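Local coordinates for Ice-binding protein 1 (Shewanella frigidimarina, PDB 6BG8) that adsorbs its bacterium onto ice as an adhesin and inhibits ice-crystal growth, this chain being its C-terminal ice-binding (DUF3494) domain, at residues P6-V11 with T217-A222; I97-L102 with Y183-G188; T123-V128 with D145-P150. All coordinates share one frame; numbering follows the deposited sequence. Where two conformers were deposited one is given.

Interaction 1: P6-V11 with T217-A222; sequences PELGEV and TGRLFA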
loop_
_atom_site.group_PDB
_atom_site.type_symbol
_atom_site.label_atom_id
_atom_site.label_comp_id
_atom_site.label_asym_id
_atom_site.label_seq_id
_atom_site.Cartn_x
_atom_site.Cartn_y
_atom_site.Cartn_z
ATOM N N PRO A 6 9.573 -4.802 7.456
ATOM C CA PRO A 6 10.040 -5.543 6.284
ATOM C C PRO A 6 10.988 -4.713 5.438
ATOM O O PRO A 6 11.002 -3.482 5.481
ATOM C CB PRO A 6 8.747 -5.840 5.512
ATOM C CG PRO A 6 7.823 -4.704 5.901
ATOM C CD PRO A 6 8.127 -4.504 7.375
ATOM N N GLU A 7 11.812 -5.423 4.677
ATOM C CA GLU A 7 12.624 -4.819 3.633
ATOM C C GLU A 7 11.789 -4.751 2.360
ATOM O O GLU A 7 11.296 -5.779 1.882
ATOM C CB GLU A 7 13.897 -5.633 3.408
ATOM C CG GLU A 7 14.722 -5.200 2.213
ATOM C CD GLU A 7 15.253 -3.793 2.357
ATOM O OE1 GLU A 7 15.743 -3.453 3.459
ATOM O OE2 GLU A 7 15.170 -3.028 1.372
ATOM N N LEU A 8 11.624 -3.546 1.813
ATOM C CA LEU A 8 10.850 -3.395 0.585
ATOM C C LEU A 8 11.700 -3.481 -0.673
ATOM O O LEU A 8 11.158 -3.736 -1.751
ATOM C CB LEU A 8 10.082 -2.061 0.580
ATOM C CG LEU A 8 8.634 -2.160 1.070
ATOM C CD1 LEU A 8 8.572 -2.817 2.440
ATOM C CD2 LEU A 8 7.953 -0.779 1.089
ATOM N N GLY A 9 13.006 -3.278 -0.570
ATOM C CA GLY A 9 13.835 -3.394 -1.754
ATOM C C GLY A 9 13.388 -2.402 -2.805
ATOM O O GLY A 9 13.126 -1.227 -2.517
ATOM N N GLU A 10 13.258 -2.894 -4.038
ATOM C CA GLU A 10 12.938 -2.015 -5.155
ATOM C C GLU A 10 11.536 -1.431 -5.045
ATOM O O GLU A 10 11.273 -0.357 -5.600
ATOM C CB GLU A 10 13.077 -2.776 -6.473
ATOM C CG GLU A 10 13.001 -1.879 -7.706
ATOM C CD GLU A 10 14.189 -0.947 -7.790
ATOM O OE1 GLU A 10 15.313 -1.384 -7.477
ATOM O OE2 GLU A 10 14.002 0.225 -8.162
ATOM N N VAL A 11 10.614 -2.115 -4.360
ATOM C CA VAL A 11 9.230 -1.643 -4.400
ATOM C C VAL A 11 8.971 -0.493 -3.440
ATOM O O VAL A 11 7.853 0.038 -3.426
ATOM C CB VAL A 11 8.221 -2.788 -4.161
ATOM C CG1 VAL A 11 8.561 -3.992 -5.052
ATOM C CG2 VAL A 11 8.133 -3.174 -2.692
ATOM N N THR A 217 -2.206 7.826 2.767
ATOM C CA THR A 217 -0.794 8.166 2.925
ATOM C C THR A 217 -0.068 6.867 3.229
ATOM O O THR A 217 -0.278 6.276 4.290
ATOM C CB THR A 217 -0.573 9.187 4.040
ATOM O OG1 THR A 217 -1.300 10.384 3.736
ATOM C CG2 THR A 217 0.900 9.528 4.165
ATOM N N GLY A 218 0.739 6.398 2.285
ATOM C CA GLY A 218 1.380 5.109 2.475
ATOM C C GLY A 218 1.727 4.484 1.150
ATOM O O GLY A 218 2.339 5.143 0.310
ATOM N N ARG A 219 1.342 3.227 0.956
ATOM C CA ARG A 219 1.561 2.515 -0.301
ATOM C C ARG A 219 0.442 1.499 -0.476
ATOM O O ARG A 219 -0.096 0.987 0.505
ATOM C CB ARG A 219 2.910 1.789 -0.317
ATOM C CG ARG A 219 4.140 2.674 -0.345
ATOM C CD ARG A 219 5.399 1.818 -0.406
ATOM N NE ARG A 219 6.614 2.624 -0.463
ATOM C CZ ARG A 219 7.192 3.168 0.601
ATOM N NH1 ARG A 219 6.673 2.990 1.809
ATOM N NH2 ARG A 219 8.307 3.871 0.460
ATOM N N LEU A 220 0.115 1.180 -1.732
ATOM C CA LEU A 220 -0.947 0.219 -2.042
ATOM C C LEU A 220 -0.399 -0.878 -2.951
ATOM O O LEU A 220 -0.109 -0.622 -4.120
ATOM C CB LEU A 220 -2.132 0.924 -2.700
ATOM C CG LEU A 220 -2.724 2.056 -1.851
ATOM C CD1 LEU A 220 -3.767 2.836 -2.629
ATOM C CD2 LEU A 220 -3.311 1.498 -0.543
ATOM N N PHE A 221 -0.275 -2.099 -2.419
ATOM C CA PHE A 221 0.243 -3.251 -3.150
ATOM C C PHE A 221 -0.840 -4.315 -3.258
ATOM O O PHE A 221 -1.432 -4.704 -2.245
ATOM C CB PHE A 221 1.464 -3.878 -2.448
ATOM C CG PHE A 221 2.662 -2.972 -2.345
ATOM C CD1 PHE A 221 3.505 -2.792 -3.424
ATOM C CD2 PHE A 221 2.975 -2.346 -1.145
ATOM C CE1 PHE A 221 4.617 -1.970 -3.325
ATOM C CE2 PHE A 221 4.085 -1.518 -1.042
ATOM C CZ PHE A 221 4.909 -1.334 -2.134
ATOM N N ALA A 222 -1.067 -4.819 -4.473
ATOM C CA ALA A 222 -1.914 -5.987 -4.695
ATOM C C ALA A 222 -1.027 -7.080 -5.280
ATOM O O ALA A 222 -0.585 -6.975 -6.428
ATOM C CB ALA A 222 -3.091 -5.652 -5.615
#

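Interaction 2: I97-L102 with Y183-G188; sequences IAYNFL and YWRTAG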
loop_
_atom_site.group_PDB
_atom_site.type_symbol
_atom_site.label_atom_id
_atom_site.label_comp_id
_atom_site.label_asym_id
_atom_site.label_seq_id
_atom_site.Cartn_x
_atom_site.Cartn_y
_atom_site.Cartn_z
ATOM N N ILE A 97 8.897 -10.991 -1.379
ATOM C CA ILE A 97 9.684 -11.056 -0.150
ATOM C C ILE A 97 8.995 -10.278 0.960
ATOM O O ILE A 97 8.832 -10.770 2.083
ATOM C CB ILE A 97 11.112 -10.528 -0.396
ATOM C CG1 ILE A 97 11.894 -11.478 -1.310
ATOM C CG2 ILE A 97 11.860 -10.330 0.948
ATOM C CD1 ILE A 97 13.216 -10.900 -1.843
ATOM N N ALA A 98 8.573 -9.048 0.655
ATOM C CA ALA A 98 7.998 -8.196 1.694
ATOM C C ALA A 98 6.649 -8.725 2.178
ATOM O O ALA A 98 6.360 -8.680 3.383
ATOM C CB ALA A 98 7.859 -6.764 1.175
ATOM N N TYR A 99 5.783 -9.171 1.258
ATOM C CA TYR A 99 4.525 -9.778 1.692
ATOM C C TYR A 99 4.800 -10.958 2.618
ATOM O O TYR A 99 4.164 -11.103 3.673
ATOM C CB TYR A 99 3.676 -10.226 0.491
ATOM C CG TYR A 99 2.400 -10.924 0.946
ATOM C CD1 TYR A 99 2.394 -12.290 1.216
ATOM C CD2 TYR A 99 1.223 -10.212 1.149
ATOM C CE1 TYR A 99 1.265 -12.927 1.674
ATOM C CE2 TYR A 99 0.074 -10.850 1.605
ATOM C CZ TYR A 99 0.110 -12.216 1.862
ATOM O OH TYR A 99 -1.001 -12.892 2.313
ATOM N N ASN A 100 5.754 -11.815 2.226
ATOM C CA ASN A 100 6.074 -13.008 3.004
ATOM C C ASN A 100 6.630 -12.645 4.374
ATOM O O ASN A 100 6.347 -13.328 5.364
ATOM C CB ASN A 100 7.077 -13.871 2.245
ATOM C CG ASN A 100 6.421 -14.752 1.198
ATOM O OD1 ASN A 100 5.197 -14.733 1.016
ATOM N ND2 ASN A 100 7.241 -15.523 0.491
ATOM N N PHE A 101 7.449 -11.594 4.441
ATOM C CA PHE A 101 7.963 -11.125 5.721
ATOM C C PHE A 101 6.814 -10.753 6.648
ATOM O O PHE A 101 6.783 -11.151 7.819
ATOM C CB PHE A 101 8.895 -9.931 5.484
ATOM C CG PHE A 101 9.530 -9.368 6.736
ATOM C CD1 PHE A 101 8.790 -8.638 7.665
ATOM C CD2 PHE A 101 10.891 -9.532 6.952
ATOM C CE1 PHE A 101 9.394 -8.120 8.811
ATOM C CE2 PHE A 101 11.502 -9.002 8.097
ATOM C CZ PHE A 101 10.749 -8.301 9.020
ATOM N N LEU A 102 5.847 -9.997 6.127
ATOM C CA LEU A 102 4.746 -9.524 6.956
ATOM C C LEU A 102 3.794 -10.653 7.318
ATOM O O LEU A 102 3.193 -10.629 8.400
ATOM C CB LEU A 102 3.998 -8.408 6.231
ATOM C CG LEU A 102 4.720 -7.063 6.134
ATOM C CD1 LEU A 102 3.978 -6.115 5.188
ATOM C CD2 LEU A 102 4.863 -6.436 7.515
ATOM N N TYR A 183 2.183 -1.029 8.638
ATOM C CA TYR A 183 2.108 -2.084 7.629
ATOM C C TYR A 183 0.833 -2.885 7.811
ATOM O O TYR A 183 0.507 -3.297 8.927
ATOM C CB TYR A 183 3.326 -3.008 7.719
ATOM C CG TYR A 183 4.622 -2.281 7.477
ATOM C CD1 TYR A 183 5.294 -1.658 8.519
ATOM C CD2 TYR A 183 5.168 -2.202 6.201
ATOM C CE1 TYR A 183 6.473 -0.975 8.299
ATOM C CE2 TYR A 183 6.345 -1.531 5.972
ATOM C CZ TYR A 183 6.994 -0.915 7.024
ATOM O OH TYR A 183 8.171 -0.237 6.797
ATOM N N TRP A 184 0.113 -3.096 6.714
ATOM C CA TRP A 184 -1.122 -3.860 6.700
ATOM C C TRP A 184 -0.940 -5.023 5.740
ATOM O O TRP A 184 -0.634 -4.812 4.566
ATOM C CB TRP A 184 -2.305 -3.002 6.240
ATOM C CG TRP A 184 -2.524 -1.757 7.038
ATOM C CD1 TRP A 184 -2.010 -0.514 6.789
ATOM C CD2 TRP A 184 -3.319 -1.634 8.221
ATOM N NE1 TRP A 184 -2.437 0.374 7.750
ATOM C CE2 TRP A 184 -3.242 -0.292 8.639
ATOM C CE3 TRP A 184 -4.095 -2.530 8.963
ATOM C CZ2 TRP A 184 -3.902 0.172 9.773
ATOM C CZ3 TRP A 184 -4.754 -2.063 10.095
ATOM C CH2 TRP A 184 -4.649 -0.727 10.487
ATOM N N ARG A 185 -1.161 -6.240 6.222
ATOM C CA ARG A 185 -1.002 -7.444 5.404
ATOM C C ARG A 185 -2.306 -8.220 5.462
ATOM O O ARG A 185 -2.707 -8.664 6.540
ATOM C CB ARG A 185 0.152 -8.309 5.920
ATOM C CG ARG A 185 0.613 -9.451 5.003
ATOM C CD ARG A 185 -0.353 -10.648 4.967
ATOM N NE ARG A 185 -0.598 -11.272 6.269
ATOM C CZ ARG A 185 -1.107 -12.493 6.420
ATOM N NH1 ARG A 185 -1.420 -13.226 5.350
ATOM N NH2 ARG A 185 -1.311 -12.985 7.636
ATOM N N THR A 186 -2.955 -8.417 4.318
ATOM C CA THR A 186 -4.171 -9.222 4.280
ATOM C C THR A 186 -3.970 -10.406 3.349
ATOM O O THR A 186 -3.461 -10.245 2.233
ATOM C CB THR A 186 -5.395 -8.402 3.834
ATOM O OG1 THR A 186 -5.176 -7.862 2.528
ATOM C CG2 THR A 186 -5.669 -7.265 4.819
ATOM N N ALA A 187 -4.370 -11.596 3.807
ATOM C CA ALA A 187 -4.447 -12.740 2.903
ATOM C C ALA A 187 -5.621 -12.610 1.946
ATOM O O ALA A 187 -5.611 -13.226 0.873
ATOM C CB ALA A 187 -4.560 -14.047 3.695
ATOM N N GLY A 188 -6.620 -11.823 2.315
ATOM C CA GLY A 188 -7.705 -11.431 1.445
ATOM C C GLY A 188 -7.477 -10.046 0.882
ATOM O O GLY A 188 -6.338 -9.623 0.651
#

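Interaction 3: T123-V128 with D145-P150; sequences TLTRGV and DGEGDP. With SO4 (sulfate ion), chain C.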
loop_
_atom_site.group_PDB
_atom_site.type_symbol
_atom_site.label_atom_id
_atom_site.label_comp_id
_atom_site.label_asym_id
_atom_site.label_seq_id
_atom_site.Cartn_x
_atom_site.Cartn_y
_atom_site.Cartn_z
ATOM N N THR A 123 -7.166 2.869 20.664
ATOM C CA THR A 123 -5.833 3.456 20.589
ATOM C C THR A 123 -4.839 2.326 20.815
ATOM O O THR A 123 -4.844 1.703 21.881
ATOM C CB THR A 123 -5.644 4.577 21.619
ATOM O OG1 THR A 123 -6.582 5.633 21.359
ATOM C CG2 THR A 123 -4.228 5.135 21.541
ATOM N N LEU A 124 -4.022 2.041 19.810
ATOM C CA LEU A 124 -3.059 0.944 19.867
ATOM C C LEU A 124 -1.635 1.477 19.843
ATOM O O LEU A 124 -1.337 2.456 19.151
ATOM C CB LEU A 124 -3.256 -0.030 18.699
ATOM C CG LEU A 124 -4.573 -0.809 18.702
ATOM C CD1 LEU A 124 -4.666 -1.736 17.478
ATOM C CD2 LEU A 124 -4.736 -1.581 20.006
ATOM N N THR A 125 -0.757 0.808 20.582
ATOM C CA THR A 125 0.661 1.118 20.554
ATOM C C THR A 125 1.369 0.217 19.538
ATOM O O THR A 125 0.763 -0.667 18.923
ATOM C CB THR A 125 1.245 0.988 21.957
ATOM O OG1 THR A 125 0.737 -0.196 22.573
ATOM C CG2 THR A 125 0.799 2.169 22.790
ATOM N N ARG A 126 2.661 0.461 19.352
ATOM C CA ARG A 126 3.396 -0.289 18.346
ATOM C C ARG A 126 3.415 -1.774 18.689
ATOM O O ARG A 126 3.220 -2.185 19.839
ATOM C CB ARG A 126 4.820 0.239 18.214
ATOM C CG ARG A 126 5.727 -0.174 19.336
ATOM C CD ARG A 126 6.741 0.912 19.578
ATOM N NE ARG A 126 7.863 0.458 20.382
ATOM C CZ ARG A 126 9.056 1.036 20.375
ATOM N NH1 ARG A 126 9.282 2.088 19.593
ATOM N NH2 ARG A 126 10.026 0.551 21.142
ATOM N N GLY A 127 3.643 -2.583 17.674
ATOM C CA GLY A 127 3.661 -4.014 17.852
ATOM C C GLY A 127 3.170 -4.704 16.597
ATOM O O GLY A 127 2.990 -4.081 15.553
ATOM N N VAL A 128 2.949 -6.009 16.750
ATOM C CA VAL A 128 2.485 -6.912 15.702
ATOM C C VAL A 128 1.137 -7.459 16.134
ATOM O O VAL A 128 1.043 -8.134 17.169
ATOM C CB VAL A 128 3.463 -8.073 15.472
ATOM C CG1 VAL A 128 2.895 -9.036 14.412
ATOM C CG2 VAL A 128 4.832 -7.552 15.082
ATOM N N ASP A 145 -0.493 5.067 18.360
ATOM C CA ASP A 145 0.241 5.844 19.352
ATOM C C ASP A 145 1.684 5.363 19.352
ATOM O O ASP A 145 1.981 4.269 19.849
ATOM C CB ASP A 145 -0.410 5.676 20.729
ATOM C CG ASP A 145 0.265 6.492 21.837
ATOM O OD1 ASP A 145 1.352 7.071 21.643
ATOM O OD2 ASP A 145 -0.318 6.539 22.936
ATOM N N GLY A 146 2.582 6.183 18.807
ATOM C CA GLY A 146 3.987 5.828 18.789
ATOM C C GLY A 146 4.728 5.993 20.096
ATOM O O GLY A 146 5.930 5.722 20.140
ATOM N N GLU A 147 4.048 6.456 21.148
ATOM C CA GLU A 147 4.611 6.595 22.497
ATOM C C GLU A 147 5.855 7.477 22.517
ATOM O O GLU A 147 6.734 7.316 23.367
ATOM C CB GLU A 147 4.905 5.222 23.119
ATOM C CG GLU A 147 3.633 4.423 23.373
ATOM C CD GLU A 147 3.901 3.025 23.875
ATOM O OE1 GLU A 147 3.661 2.769 25.075
ATOM O OE2 GLU A 147 4.348 2.184 23.069
ATOM N N GLY A 148 5.939 8.415 21.578
ATOM C CA GLY A 148 7.007 9.388 21.551
ATOM C C GLY A 148 8.190 9.017 20.693
ATOM O O GLY A 148 9.132 9.811 20.590
ATOM N N ASP A 149 8.183 7.829 20.094
ATOM C CA ASP A 149 9.302 7.349 19.294
ATOM C C ASP A 149 8.902 7.372 17.828
ATOM O O ASP A 149 8.041 6.577 17.417
ATOM C CB ASP A 149 9.688 5.933 19.721
ATOM C CG ASP A 149 10.926 5.419 19.018
ATOM O OD1 ASP A 149 11.444 6.097 18.110
ATOM O OD2 ASP A 149 11.385 4.325 19.392
ATOM N N PRO A 150 9.482 8.251 17.007
ATOM C CA PRO A 150 9.100 8.290 15.586
ATOM C C PRO A 150 9.436 7.019 14.830
ATOM O O PRO A 150 8.943 6.848 13.710
ATOM C CB PRO A 150 9.882 9.493 15.038
ATOM C CG PRO A 150 10.240 10.304 16.245
ATOM C CD PRO A 150 10.449 9.307 17.347
HETATM S S SO4 C . 7.570 -2.148 22.818
HETATM O O1 SO4 C . 8.924 -1.909 22.336
HETATM O O2 SO4 C . 7.361 -3.553 23.146
HETATM O O3 SO4 C . 7.325 -1.217 23.908
HETATM O O4 SO4 C . 6.545 -1.880 21.838
HETATM O O HOH W 1 4.032 2.601 20.436
#

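Interaction 1: P6-V11 with T217-A222
V11 sits against the outer end of the F221 ring, in the layer between the beta-helix of this ice-binding domain and the long helix 84-103 that runs beside it. Strand 219-222 forms one side of a coil of the solenoid; the chain reaches it after turning a corner at G218, and R219 and F221, two residues apart, both project from it toward the loop 6-11. The V11 side chain crosses the phenyl group at a slant, its CG2 3.8 Å from F221 CZ and its CB equally near F221 CE1. The carbonyl oxygen of the same residue also reaches the ring: V11 O lies at the edge, near the ring plane, 3.5 Å from F221 CZ. Neighbouring parts of the fold hold the phenyl group in place, with F203 stacked on it and L95 of the helix touching it.

L8 deals with the arginine. Its CD2 methyl lies over one face of the R219 guanidinium, 3.7 Å above the plane and shifted toward the rim, and also touches R219 CD at 3.9 Å. An extended chain from CG to NE (chi2 -178°, chi3 179°) carries the guanidinium out from the strand to this methyl. The guanidinium is hydrogen-bonded by neighbours, NH1 to OD1 of N201 and NH2 to the carbonyl of A12. The loop itself is folded by a backbone bond from V11 N to L8 O, 3.1 Å long.

Interaction 2: I97-L102 with Y183-G188
Y99 and R185 meet through both the apolar and the polar parts of the arginine. R185 CD comes close to the ring of Y99, 3.4 Å from CE2 and 3.5 Å from CZ, and R185 NH1 then gives a hydrogen bond to Y99 OH, 3.1 Å long with an angle of 157° at the hydrogen. The hydroxyl lies almost exactly in the guanidinium plane, at its edge, while the phenol ring stands nearly upright to that plane, at 80°. Bends at chi2 and chi3 turn the arginine, bringing its methylene groups against the ring and its NH1 to the hydroxyl. The carbonyl of T186 lies at the ring edge of Y99, and A187 CA reaches the hydroxyl oxygen from the turn that follows.

The leucine one helical turn on makes the apolar half of the contact. L102 CB rests against R185 CG at 3.7 Å, and L102 CD2 against Y183 CB at 3.8 Å, the leucine and tyrosine side chains crossing at about a right angle. Here the long helix 84-103 lies across a strand of the beta-helix: its axis and that of strand 183-186 cross at -88°, 8.9 Å apart at their closest.

Farther out, T157 on the adjoining strand 154-158 accepts from R185 NH2 and so fixes the other terminal nitrogen of the guanidinium. W205 meets the Y99 ring at a slant, and I155 and F203, from the strands flanking 182-186, touch L102.

Interaction 3: T123-V128 with D145-P150
D145 and L124 are joined backbone to backbone: D145 N gives a hydrogen bond to L124 O, 2.9 Å and close to straight at 166°. Beside it, T125 CA points a weaker CH...O contact at D145 O, 3.5 Å away. One water completes the backbone link, accepting from R126 N and donating to both D145 O and E147 OE2, so that backbone and carboxylate are held around a single point.

The ionic contact is between R126 and D149, and it belongs to one of two conformers of the arginine. In that conformer R126 NH1 reaches D149 OD2 at 3.1 Å in a salt bridge; the carboxylate oxygen lies near the guanidinium plane, yet the nitrogen approaches it from well above the carboxylate plane, the two planes being 52° apart. A sulfate ion, probably from the crystallisation liquor, occupies another edge of the same guanidinium: R126 NH2 bonds its O1 at 2.9 Å and NE bonds O4, while M1 N binds the same ion. NH1 has a second partner in S152 OG, and D149 OD1 accepts from the backbone of D151.

Van der Waals contact is slight and lies near the surface. The T125 CG2 methyl comes 3.4 Å from E147 CD, the carboxylate carbon; OG1 is at chi1 43°, which leaves CG2 anti to the carbonyl carbon and turned to E147. T123 CG2 touches D145 CB.

Within the 145-150 segment, E147 N donates to D145 OD1 in an Asx turn that runs into a type I' beta turn from G146 to D149. Such turns serve here as a corner between successive strands of a parallel beta-helix, with strands 122-125 and 142-145 side by side in neighbouring coils.

From the N terminus, the loop 6-11 comes first and pairs with 217-222 near the end of the chain, so interaction 1 closes the longest loop, 205 residues. Interaction 2, helix 84-103 against strand 182-186, nests inside it, and interaction 3, spanning just 16 residues between adjacent rungs, nests inside interaction 2; none cross. Interactions 1 and 2 adjoin, their centres 10 Å apart: P6 CG packs on Y183 CE2 at 3.5 Å, and P6 also meets F101 and L102, so loop, helix and beta-helix meet in one layer. Interaction 3 stands apart at the surface, its centre about 20 Å from each of the others, joining one rung to the next.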